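Local coordinates for protein transcriptional regulator, MarR family (Silicibacter pomeroyi DSS-3, PDB 3BOQ) that probably binds DNA as a dimeric winged helix-turn-helix regulator of the MarR family and controls transcription, at residues B[38-43]-B[122-126]; B[50-54]-B[115-120]; B[56-62]-B[105-109]. All blocks are in the same frame, centred on the assembly; numbering follows the deposited sequence.

Interaction 1: B[38-43]-B[122-126]; sequences QLLDET and AHNRI
L39 and H123 mark the closest backbone approach of two helical segments, 38-43 and 122-126, with their CA atoms 6.3 Å apart. The short axes come within 10.1 Å of each other and run at 136° between their N-to-C directions, so the helices pass in broadly antiparallel sense. The middle of the seam is aliphatic. I126 reaches over the first turn of 38-43, its CD1 3.8 Å from L39 N, while its CG2 branch lies against Q38, whose CB is 3.8 Å from that methyl. The two chains lie alongside, pointing opposite ways; the extended glutamine follows I126 with its CB, CD and NE2 all against the CG2 methyl, so its methylenes give the isoleucine an apolar flank. L39 turns CD1 to the other helix, 4.0 Å from H123 CB and 4.2 Å from A122 CB; CG stands anti to the backbone N (chi1 -158°), which swings the isobutyl group across to the partner. Alanine suits position 122 because a small methyl lets the leucine settle on the helix backbone. At the solvent-facing edge of the contact E42 and R125 form a salt bridge, R125 NH1 lying 2.9 Å from E42 OE1 on its syn lone pair, with carboxylate and guanidinium nearly coplanar; NH2 adds a weak bond to the same oxygen. The H123 ring is steadied by ND1, which donates to N124 OD1. Beyond this seam, L39 and H123 also rest on L47 of helix 47-58, H123 and I126 touch L35 of helix 12-43, and W21 of the second subunit packs on H123.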
ATOM      1  N   GLN B  38     -10.979   9.382  -6.030  1.00 66.41           N
ATOM      2  CA  GLN B  38     -11.040  10.685  -6.723  1.00 66.09           C
ATOM      3  C   GLN B  38     -10.502  10.717  -8.157  1.00 65.73           C
ATOM      4  O   GLN B  38     -11.052  11.395  -9.004  1.00 65.97           O
ATOM      5  CB  GLN B  38     -10.395  11.796  -5.897  1.00 65.50           C
ATOM      6  CG  GLN B  38     -11.203  12.124  -4.679  1.00 65.23           C
ATOM      7  CD  GLN B  38     -10.695  13.357  -3.991  1.00 65.31           C
ATOM      8  OE1 GLN B  38     -10.841  14.472  -4.498  1.00 67.59           O
ATOM      9  NE2 GLN B  38     -10.100  13.174  -2.820  1.00 65.39           N
ATOM     10  N   LEU B  39      -9.421  10.001  -8.417  1.00 65.92           N
ATOM     11  CA  LEU B  39      -8.866   9.892  -9.762  1.00 65.89           C
ATOM     12  C   LEU B  39      -9.854   9.195 -10.704  1.00 66.91           C
ATOM     13  O   LEU B  39      -9.966   9.559 -11.892  1.00 66.99           O
ATOM     14  CB  LEU B  39      -7.530   9.134  -9.718  1.00 65.45           C
ATOM     15  CG  LEU B  39      -6.539   9.327 -10.862  1.00 65.26           C
ATOM     16  CD1 LEU B  39      -6.195  10.831 -11.117  1.00 60.61           C
ATOM     17  CD2 LEU B  39      -5.306   8.484 -10.648  1.00 64.34           C
ATOM     18  N   LEU B  40     -10.571   8.211 -10.159  1.00 67.43           N
ATOM     19  CA  LEU B  40     -11.603   7.482 -10.896  1.00 68.84           C
ATOM     20  C   LEU B  40     -12.789   8.405 -11.189  1.00 69.84           C
ATOM     21  O   LEU B  40     -13.213   8.528 -12.352  1.00 70.59           O
ATOM     22  CB  LEU B  40     -12.046   6.187 -10.179  1.00 68.09           C
ATOM     23  CG  LEU B  40     -11.450   4.848 -10.668  1.00 69.18           C
ATOM     24  CD1 LEU B  40     -11.713   3.659  -9.690  1.00 69.45           C
ATOM     25  CD2 LEU B  40     -11.940   4.469 -12.063  1.00 66.20           C
ATOM     26  N   ASP B  41     -13.300   9.071 -10.153  1.00 70.31           N
ATOM     27  CA  ASP B  41     -14.382  10.014 -10.338  1.00 70.91           C
ATOM     28  C   ASP B  41     -13.999  11.069 -11.388  1.00 70.83           C
ATOM     29  O   ASP B  41     -14.762  11.280 -12.319  1.00 72.03           O
ATOM     30  CB  ASP B  41     -14.845  10.664  -9.026  1.00 71.09           C
ATOM     31  CG  ASP B  41     -15.846  11.799  -9.267  1.00 74.19           C
ATOM     32  OD1 ASP B  41     -17.058  11.535  -9.517  1.00 76.57           O
ATOM     33  OD2 ASP B  41     -15.416  12.974  -9.247  1.00 77.98           O
ATOM     34  N   GLU B  42     -12.835  11.699 -11.275  1.00 69.81           N
ATOM     35  CA  GLU B  42     -12.469  12.773 -12.215  1.00 69.33           C
ATOM     36  C   GLU B  42     -12.054  12.337 -13.647  1.00 68.33           C
ATOM     37  O   GLU B  42     -12.179  13.099 -14.573  1.00 68.17           O
ATOM     38  CB  GLU B  42     -11.421  13.700 -11.579  1.00 69.35           C
ATOM     39  CG  GLU B  42     -11.857  14.110 -10.168  1.00 72.13           C
ATOM     40  CD  GLU B  42     -11.141  15.333  -9.596  1.00 77.20           C
ATOM     41  OE1 GLU B  42     -10.481  16.080 -10.371  1.00 77.22           O
ATOM     42  OE2 GLU B  42     -11.263  15.545  -8.351  1.00 78.02           O
ATOM     43  N   THR B  43     -11.622  11.095 -13.826  1.00 67.17           N
ATOM     44  CA  THR B  43     -10.858  10.691 -15.002  1.00 66.15           C
ATOM     45  C   THR B  43     -11.273   9.282 -15.500  1.00 64.77           C
ATOM     46  O   THR B  43     -10.981   8.903 -16.636  1.00 64.00           O
ATOM     47  CB  THR B  43      -9.335  10.662 -14.597  1.00 67.15           C
ATOM     48  OG1 THR B  43      -8.862  11.998 -14.383  1.00 67.85           O
ATOM     49  CG2 THR B  43      -8.462  10.006 -15.629  1.00 68.56           C
ATOM     50  N   ALA B 122      -4.643  16.057 -12.585  1.00 69.12           N
ATOM     51  CA  ALA B 122      -5.664  15.666 -11.597  1.00 68.42           C
ATOM     52  C   ALA B 122      -5.074  14.951 -10.382  1.00 67.89           C
ATOM     53  O   ALA B 122      -5.461  15.224  -9.251  1.00 67.83           O
ATOM     54  CB  ALA B 122      -6.737  14.787 -12.252  1.00 67.49           C
ATOM     55  N   HIS B 123      -4.152  14.036 -10.651  1.00 67.42           N
ATOM     56  CA  HIS B 123      -3.479  13.214  -9.642  1.00 67.49           C
ATOM     57  C   HIS B 123      -2.690  14.081  -8.627  1.00 67.76           C
ATOM     58  O   HIS B 123      -2.787  13.857  -7.414  1.00 67.34           O
ATOM     59  CB  HIS B 123      -2.522  12.247 -10.355  1.00 66.48           C
ATOM     60  CG  HIS B 123      -1.603  11.513  -9.437  1.00 66.31           C
ATOM     61  ND1 HIS B 123      -0.454  12.078  -8.931  1.00 67.57           N
ATOM     62  CD2 HIS B 123      -1.647  10.249  -8.953  1.00 62.27           C
ATOM     63  CE1 HIS B 123       0.164  11.197  -8.166  1.00 65.13           C
ATOM     64  NE2 HIS B 123      -0.543  10.082  -8.162  1.00 63.59           N
ATOM     65  N   ASN B 124      -1.898  15.028  -9.148  1.00 66.73           N
ATOM     66  CA  ASN B 124      -1.095  15.928  -8.345  1.00 66.54           C
ATOM     67  C   ASN B 124      -1.925  16.974  -7.614  1.00 67.08           C
ATOM     68  O   ASN B 124      -1.555  17.400  -6.520  1.00 68.73           O
ATOM     69  CB  ASN B 124      -0.027  16.619  -9.208  1.00 66.77           C
ATOM     70  CG  ASN B 124       1.001  15.629  -9.784  1.00 66.59           C
ATOM     71  OD1 ASN B 124       1.067  14.474  -9.373  1.00 68.64           O
ATOM     72  ND2 ASN B 124       1.791  16.086 -10.733  1.00 61.67           N
ATOM     73  N   ARG B 125      -3.029  17.422  -8.212  1.00 66.42           N
ATOM     74  CA  ARG B 125      -3.993  18.225  -7.480  1.00 65.30           C
ATOM     75  C   ARG B 125      -4.654  17.411  -6.321  1.00 64.70           C
ATOM     76  O   ARG B 125      -4.751  17.898  -5.201  1.00 64.11           O
ATOM     77  CB  ARG B 125      -5.045  18.856  -8.433  1.00 65.20           C
ATOM     78  CG  ARG B 125      -6.110  19.667  -7.678  1.00 65.37           C
ATOM     79  CD  ARG B 125      -7.152  20.381  -8.544  1.00 65.32           C
ATOM     80  NE  ARG B 125      -7.318  19.781  -9.859  1.00 68.71           N
ATOM     81  CZ  ARG B 125      -8.023  18.675 -10.119  1.00 70.62           C
ATOM     82  NH1 ARG B 125      -8.643  18.016  -9.141  1.00 69.69           N
ATOM     83  NH2 ARG B 125      -8.089  18.220 -11.364  1.00 68.37           N
ATOM     84  N   ILE B 126      -5.094  16.181  -6.588  1.00 63.63           N
ATOM     85  CA  ILE B 126      -5.792  15.395  -5.555  1.00 62.92           C
ATOM     86  C   ILE B 126      -4.860  15.117  -4.372  1.00 63.05           C
ATOM     87  O   ILE B 126      -5.244  15.288  -3.200  1.00 62.98           O
ATOM     88  CB  ILE B 126      -6.426  14.077  -6.125  1.00 63.02           C
ATOM     89  CG1 ILE B 126      -7.575  14.397  -7.105  1.00 61.58           C
ATOM     90  CG2 ILE B 126      -6.990  13.212  -5.020  1.00 61.72           C
ATOM     91  CD1 ILE B 126      -7.713  13.367  -8.222  1.00 58.21           C
TER

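Interaction 2: B[50-54]-B[115-120]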
ATOM      1  N   PHE B  50      -3.390   4.460 -13.904  1.00 60.61           N
ATOM      2  CA  PHE B  50      -2.581   5.668 -13.981  1.00 60.38           C
ATOM      3  C   PHE B  50      -1.113   5.295 -13.796  1.00 61.04           C
ATOM      4  O   PHE B  50      -0.262   5.711 -14.590  1.00 60.93           O
ATOM      5  CB  PHE B  50      -3.024   6.698 -12.924  1.00 60.12           C
ATOM      6  CG  PHE B  50      -2.145   7.915 -12.887  1.00 60.51           C
ATOM      7  CD1 PHE B  50      -2.303   8.927 -13.833  1.00 61.11           C
ATOM      8  CD2 PHE B  50      -1.099   8.008 -11.968  1.00 61.33           C
ATOM      9  CE1 PHE B  50      -1.460  10.037 -13.855  1.00 60.86           C
ATOM     10  CE2 PHE B  50      -0.246   9.123 -11.964  1.00 63.54           C
ATOM     11  CZ  PHE B  50      -0.433  10.148 -12.911  1.00 61.43           C
ATOM     12  N   ASP B  51      -0.825   4.498 -12.759  1.00 60.74           N
ATOM     13  CA  ASP B  51       0.525   4.030 -12.504  1.00 61.61           C
ATOM     14  C   ASP B  51       1.211   3.346 -13.713  1.00 62.42           C
ATOM     15  O   ASP B  51       2.335   3.731 -14.081  1.00 62.66           O
ATOM     16  CB  ASP B  51       0.559   3.156 -11.248  1.00 61.91           C
ATOM     17  CG  ASP B  51       1.909   2.498 -11.026  1.00 63.22           C
ATOM     18  OD1 ASP B  51       2.942   3.178 -11.237  1.00 64.64           O
ATOM     19  OD2 ASP B  51       1.932   1.295 -10.652  1.00 64.35           O
ATOM     20  N   ALA B  52       0.550   2.356 -14.325  1.00 62.79           N
ATOM     21  CA  ALA B  52       1.050   1.726 -15.560  1.00 63.35           C
ATOM     22  C   ALA B  52       1.309   2.727 -16.689  1.00 64.32           C
ATOM     23  O   ALA B  52       2.372   2.709 -17.332  1.00 63.48           O
ATOM     24  CB  ALA B  52       0.097   0.628 -16.028  1.00 63.16           C
HETATM   25  N   MSE B  53       0.343   3.607 -16.930  1.00 65.60           N
HETATM   26  CA  MSE B  53       0.474   4.627 -17.993  1.00 68.80           C
HETATM   27  C   MSE B  53       1.650   5.593 -17.798  1.00 66.87           C
HETATM   28  O   MSE B  53       2.267   6.031 -18.767  1.00 67.22           O
HETATM   29  CB  MSE B  53      -0.820   5.405 -18.147  1.00 67.32           C
HETATM   30  CG  MSE B  53      -1.955   4.533 -18.570  1.00 70.66           C
HETATM   31 SE   MSE B  53      -3.704   5.409 -18.495  1.00 79.63          SE
HETATM   32  CE  MSE B  53      -3.494   6.655 -20.038  1.00 76.19           C
ATOM     33  N   ALA B  54       1.946   5.918 -16.544  1.00 66.14           N
ATOM     34  CA  ALA B  54       3.057   6.773 -16.197  1.00 65.42           C
ATOM     35  C   ALA B  54       4.390   6.164 -16.627  1.00 65.24           C
ATOM     36  O   ALA B  54       5.266   6.882 -17.116  1.00 65.28           O
ATOM     37  CB  ALA B  54       3.045   7.051 -14.686  1.00 65.48           C
ATOM     38  N   THR B 115      -4.989  11.645 -22.314  1.00 67.59           N
ATOM     39  CA  THR B 115      -5.680  11.290 -21.069  1.00 67.97           C
ATOM     40  C   THR B 115      -4.658  11.291 -19.911  1.00 68.54           C
ATOM     41  O   THR B 115      -4.944  11.794 -18.826  1.00 68.97           O
ATOM     42  CB  THR B 115      -6.438   9.907 -21.180  1.00 67.74           C
ATOM     43  OG1 THR B 115      -7.544  10.019 -22.089  1.00 67.64           O
ATOM     44  CG2 THR B 115      -7.000   9.446 -19.830  1.00 67.21           C
ATOM     45  N   PHE B 116      -3.463  10.763 -20.162  1.00 68.52           N
ATOM     46  CA  PHE B 116      -2.438  10.692 -19.151  1.00 68.46           C
ATOM     47  C   PHE B 116      -2.048  12.067 -18.589  1.00 69.25           C
ATOM     48  O   PHE B 116      -1.929  12.237 -17.372  1.00 68.51           O
ATOM     49  CB  PHE B 116      -1.179   9.966 -19.657  1.00 68.33           C
ATOM     50  CG  PHE B 116      -0.095   9.958 -18.634  1.00 69.71           C
ATOM     51  CD1 PHE B 116      -0.213   9.142 -17.495  1.00 68.07           C
ATOM     52  CD2 PHE B 116       0.967  10.861 -18.721  1.00 68.39           C
ATOM     53  CE1 PHE B 116       0.734   9.189 -16.494  1.00 69.25           C
ATOM     54  CE2 PHE B 116       1.946  10.912 -17.721  1.00 68.76           C
ATOM     55  CZ  PHE B 116       1.834  10.080 -16.603  1.00 68.87           C
ATOM     56  N   LYS B 117      -1.837  13.038 -19.478  1.00 70.02           N
ATOM     57  CA  LYS B 117      -1.481  14.388 -19.069  1.00 71.46           C
ATOM     58  C   LYS B 117      -2.603  15.062 -18.260  1.00 71.91           C
ATOM     59  O   LYS B 117      -2.323  15.650 -17.208  1.00 72.22           O
ATOM     60  CB  LYS B 117      -1.030  15.234 -20.268  1.00 71.56           C
ATOM     61  CG  LYS B 117       0.180  14.618 -20.976  1.00 72.76           C
ATOM     62  CD  LYS B 117       0.702  15.440 -22.163  1.00 73.25           C
ATOM     63  CE  LYS B 117       1.714  14.611 -22.979  1.00 74.01           C
ATOM     64  NZ  LYS B 117       2.226  15.287 -24.204  1.00 74.78           N
ATOM     65  N   GLN B 118      -3.853  14.963 -18.722  1.00 71.84           N
ATOM     66  CA  GLN B 118      -4.988  15.457 -17.934  1.00 72.40           C
ATOM     67  C   GLN B 118      -5.051  14.734 -16.590  1.00 72.50           C
ATOM     68  O   GLN B 118      -5.333  15.363 -15.574  1.00 73.26           O
ATOM     69  CB  GLN B 118      -6.340  15.285 -18.662  1.00 72.47           C
ATOM     70  CG  GLN B 118      -6.487  15.938 -20.050  1.00 73.02           C
ATOM     71  CD  GLN B 118      -7.812  15.543 -20.746  1.00 73.94           C
ATOM     72  OE1 GLN B 118      -8.088  14.364 -20.997  1.00 75.71           O
ATOM     73  NE2 GLN B 118      -8.631  16.538 -21.052  1.00 76.53           N
ATOM     74  N   ALA B 119      -4.787  13.422 -16.578  1.00 71.83           N
ATOM     75  CA  ALA B 119      -4.901  12.617 -15.356  1.00 71.54           C
ATOM     76  C   ALA B 119      -3.757  12.899 -14.376  1.00 71.98           C
ATOM     77  O   ALA B 119      -3.911  12.798 -13.141  1.00 71.40           O
ATOM     78  CB  ALA B 119      -4.961  11.135 -15.697  1.00 70.91           C
ATOM     79  N   SER B 120      -2.606  13.226 -14.957  1.00 72.01           N
ATOM     80  CA  SER B 120      -1.408  13.606 -14.231  1.00 71.64           C
ATOM     81  C   SER B 120      -1.638  14.921 -13.482  1.00 71.59           C
ATOM     82  O   SER B 120      -1.229  15.062 -12.338  1.00 72.29           O
ATOM     83  CB  SER B 120      -0.260  13.740 -15.225  1.00 71.31           C
ATOM     84  OG  SER B 120       0.966  13.792 -14.554  1.00 72.64           O
TER
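F50 and F116 meet as two aromatic rings tilted only 17° from each other, but so offset that little of one lies over the other; their centroids are 5.3 Å apart. F116 CE1 sits against the CD1-CE1-CZ side of F50, closest to F50 CE1 at 3.5 Å. F50 holds its CG anti to the backbone N (chi1 175°), which carries the ring toward A119 and S120 on the other helix.

The remaining contacts are mostly apolar. F50 CD1 lies 3.9 Å from A119 CB, and the ring continues along the backbone to S120; the small side chains of A119 and S120 let a large ring approach the helix this closely. F116 in turn fits against the neighbouring helix at A54, where the alanine CB is 3.6 Å from F116 CE1. So small a methyl lets the ring reach the main chain, and F116 CE1 comes within 3.4 Å of A54 CA. M53, a selenomethionine, lies alongside F116 but points the other way, with CB 3.8 Å from F116 CD1.

The axes of segments 50-54 and 115-120 pass 10.5 Å apart, their N-to-C directions 119° apart. They lie on helix 47-58 and helix 110-130, where, as in other MarR proteins, the DNA-binding lobe probably meets a helix that continues toward the dimer-forming region. A leucine in place of F50 would probably leave F116 without its ring partner and open a gap beside A119 and S120.

Among the polar atoms, the carbonyl O of M53 stands over one face of the F116 ring, toward its rim, and T115 OG1 bonds to A111 O. The F50 ring also stacks with H123, and L39 of helix 12-43 packs on it.

Interaction 3: B[56-62]-B[105-109]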
ATOM      1  N   LEU B  56       4.823   3.989 -19.049  1.00 65.87           N
ATOM      2  CA  LEU B  56       4.808   4.027 -20.502  1.00 66.48           C
ATOM      3  C   LEU B  56       5.018   5.434 -21.052  1.00 67.53           C
ATOM      4  O   LEU B  56       5.744   5.597 -22.025  1.00 67.94           O
ATOM      5  CB  LEU B  56       3.521   3.407 -21.062  1.00 65.90           C
ATOM      6  CG  LEU B  56       3.179   2.009 -20.530  1.00 65.58           C
ATOM      7  CD1 LEU B  56       1.774   1.614 -20.903  1.00 63.61           C
ATOM      8  CD2 LEU B  56       4.181   0.956 -20.990  1.00 65.54           C
ATOM      9  N   ALA B  57       4.385   6.447 -20.456  1.00 68.36           N
ATOM     10  CA  ALA B  57       4.624   7.833 -20.888  1.00 69.13           C
ATOM     11  C   ALA B  57       6.086   8.253 -20.686  1.00 69.84           C
ATOM     12  O   ALA B  57       6.607   9.026 -21.491  1.00 70.27           O
ATOM     13  CB  ALA B  57       3.686   8.806 -20.197  1.00 69.18           C
ATOM     14  N   ARG B  58       6.735   7.754 -19.624  1.00 69.69           N
ATOM     15  CA  ARG B  58       8.164   7.986 -19.408  1.00 70.60           C
ATOM     16  C   ARG B  58       9.026   7.253 -20.467  1.00 69.53           C
ATOM     17  O   ARG B  58      10.154   7.676 -20.760  1.00 69.33           O
ATOM     18  CB  ARG B  58       8.599   7.596 -17.971  1.00 70.26           C
ATOM     19  CG  ARG B  58      10.023   8.124 -17.570  1.00 72.65           C
ATOM     20  CD  ARG B  58      10.431   7.953 -16.061  1.00 73.94           C
ATOM     21  NE  ARG B  58       9.291   7.945 -15.116  1.00 81.71           N
ATOM     22  CZ  ARG B  58       8.468   8.975 -14.861  1.00 84.34           C
ATOM     23  NH1 ARG B  58       8.620  10.155 -15.472  1.00 85.06           N
ATOM     24  NH2 ARG B  58       7.463   8.818 -13.995  1.00 85.14           N
ATOM     25  N   ASN B  59       8.475   6.175 -21.039  1.00 68.58           N
ATOM     26  CA  ASN B  59       9.199   5.274 -21.958  1.00 67.40           C
ATOM     27  C   ASN B  59       8.495   5.102 -23.318  1.00 66.54           C
ATOM     28  O   ASN B  59       7.898   4.057 -23.571  1.00 66.28           O
ATOM     29  CB  ASN B  59       9.395   3.887 -21.317  1.00 67.09           C
ATOM     30  CG  ASN B  59      10.180   3.934 -20.007  1.00 67.28           C
ATOM     31  OD1 ASN B  59      11.405   3.741 -19.987  1.00 66.51           O
ATOM     32  ND2 ASN B  59       9.475   4.166 -18.906  1.00 66.37           N
ATOM     33  N   PRO B  60       8.601   6.104 -24.216  1.00 66.00           N
ATOM     34  CA  PRO B  60       7.774   6.129 -25.437  1.00 65.48           C
ATOM     35  C   PRO B  60       8.201   5.164 -26.556  1.00 64.95           C
ATOM     36  O   PRO B  60       7.500   5.059 -27.567  1.00 65.22           O
ATOM     37  CB  PRO B  60       7.891   7.584 -25.923  1.00 65.37           C
ATOM     38  CG  PRO B  60       8.793   8.290 -24.942  1.00 65.81           C
ATOM     39  CD  PRO B  60       9.532   7.243 -24.177  1.00 66.13           C
ATOM     40  N   ASP B  61       9.335   4.480 -26.384  1.00 64.08           N
ATOM     41  CA  ASP B  61       9.767   3.403 -27.291  1.00 62.97           C
ATOM     42  C   ASP B  61       9.039   2.073 -27.052  1.00 62.07           C
ATOM     43  O   ASP B  61       9.147   1.150 -27.864  1.00 62.06           O
ATOM     44  CB  ASP B  61      11.278   3.180 -27.179  1.00 63.05           C
ATOM     45  CG  ASP B  61      12.072   4.145 -28.028  1.00 63.55           C
ATOM     46  OD1 ASP B  61      11.776   5.361 -27.988  1.00 63.85           O
ATOM     47  OD2 ASP B  61      12.994   3.684 -28.739  1.00 63.88           O
ATOM     48  N   GLY B  62       8.316   1.978 -25.934  1.00 60.90           N
ATOM     49  CA  GLY B  62       7.584   0.771 -25.571  1.00 59.21           C
ATOM     50  C   GLY B  62       8.269  -0.026 -24.481  1.00 58.25           C
ATOM     51  O   GLY B  62       9.490   0.013 -24.337  1.00 57.70           O
ATOM     52  N   SER B 105       5.228  -5.277 -26.763  1.00 54.74           N
ATOM     53  CA  SER B 105       5.777  -4.041 -26.229  1.00 54.34           C
ATOM     54  C   SER B 105       4.602  -3.090 -26.133  1.00 54.37           C
ATOM     55  O   SER B 105       3.867  -2.915 -27.109  1.00 54.58           O
ATOM     56  CB  SER B 105       6.856  -3.476 -27.137  1.00 53.96           C
ATOM     57  N   ALA B 106       4.422  -2.493 -24.955  1.00 54.17           N
ATOM     58  CA  ALA B 106       3.274  -1.643 -24.657  1.00 54.14           C
ATOM     59  C   ALA B 106       3.583  -0.155 -24.854  1.00 54.49           C
ATOM     60  O   ALA B 106       4.595   0.356 -24.367  1.00 54.37           O
ATOM     61  CB  ALA B 106       2.774  -1.913 -23.243  1.00 54.16           C
ATOM     62  N   LYS B 107       2.701   0.514 -25.596  1.00 54.88           N
ATOM     63  CA  LYS B 107       2.794   1.931 -25.921  1.00 55.42           C
ATOM     64  C   LYS B 107       1.409   2.541 -25.721  1.00 55.92           C
ATOM     65  O   LYS B 107       0.385   1.910 -26.001  1.00 55.62           O
ATOM     66  CB  LYS B 107       3.185   2.136 -27.387  1.00 55.32           C
ATOM     67  CG  LYS B 107       4.666   2.032 -27.759  1.00 55.45           C
ATOM     68  CD  LYS B 107       4.781   2.056 -29.306  1.00 56.07           C
ATOM     69  CE  LYS B 107       6.130   1.565 -29.862  1.00 57.18           C
ATOM     70  NZ  LYS B 107       7.128   2.666 -30.123  1.00 56.80           N
ATOM     71  N   LEU B 108       1.381   3.776 -25.237  1.00 56.71           N
ATOM     72  CA  LEU B 108       0.149   4.557 -25.143  1.00 56.86           C
ATOM     73  C   LEU B 108      -0.356   4.962 -26.528  1.00 57.12           C
ATOM     74  O   LEU B 108       0.421   5.431 -27.357  1.00 57.66           O
ATOM     75  CB  LEU B 108       0.447   5.811 -24.332  1.00 57.12           C
ATOM     76  CG  LEU B 108       0.148   6.016 -22.850  1.00 56.32           C
ATOM     77  CD1 LEU B 108       0.032   4.749 -22.007  1.00 57.46           C
ATOM     78  CD2 LEU B 108       1.164   6.965 -22.327  1.00 54.05           C
ATOM     79  N   THR B 109      -1.650   4.760 -26.787  1.00 57.07           N
ATOM     80  CA  THR B 109      -2.316   5.334 -27.952  1.00 56.88           C
ATOM     81  C   THR B 109      -2.197   6.878 -27.893  1.00 57.77           C
ATOM     82  O   THR B 109      -1.811   7.420 -26.849  1.00 57.72           O
ATOM     83  CB  THR B 109      -3.820   4.919 -28.003  1.00 56.78           C
ATOM     84  OG1 THR B 109      -4.502   5.450 -26.872  1.00 57.20           O
ATOM     85  CG2 THR B 109      -4.011   3.422 -27.982  1.00 55.11           C
TER
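Beside what is probably the wing of the winged helix-turn-helix fold, G62 meets A106: segment 56-62 runs from the end of helix 47-58 and leads to strand 63-64, which pairs with strand 105-106, while 105-109 goes on from that strand toward helix 110-130. The nearest pair of CA atoms, G62 and K107, is 4.9 Å apart. A type I turn from N59 to G62 brings the chain round, closed by the G62 N to N59 O bond. G62 CA then lies 3.2 Å from A106 O in a CA-H...O contact with an angle of 144° at the hydrogen. With phi 104° and psi 152°, a CB on residue 62 would collide with the carbonyl O of D61 and lie tight against S105 CB, so glycine alone fits comfortably here.

K107 stretches alongside this turn. Its CG lies 3.9 Å from G62 CA, and the chain, extended until it bends at its last torsion, brings NZ to D61 O at 3.4 Å, a weak hydrogen bond. A long, flexible lysine suits the solvent-facing edge of the contact, where its methylenes pack on glycine and its ammonium group lies weakly bonded to the turn.

Deeper in, the packing is aliphatic. L56 divides its two methyls, CD2 reaching A106 CB at 3.9 Å and CD1 meeting L108 CD1 at 3.8 Å. The other branch of L108 touches A57, its CD2 being 3.8 Å from A57 CB; the short alanine methyl makes room for the leucine on the last helical turn.

Outside the pair, V92 packs on L56 and A106, the backbones of A106 and K107 bond to L63 of strand 63-64 and to V93, and T109 caps the start of helix 110-130 through G112 N.

Overall arrangement
The three contacts follow one another through the fold, with helix 110-130 shared by interactions 1 and 2 and helix 47-58 by interactions 2 and 3. The centres of interactions 1 and 2 lie about 10 Å apart. Those of interactions 2 and 3 are about 12 Å apart, whereas interactions 1 and 3, with centres about 22 Å apart, do not touch. Along the chain the first segments come in the order 1, 2, 3 and their partners in reverse, so each contact encloses the next. Interaction 2 joins both neighbours: T43 packs on A119, and F116 on A57. The result is a continuous chain of packing from the helices near the second subunit to the strand pair beside the probable wing, consistent with a connection between dimerisation and DNA-binding parts.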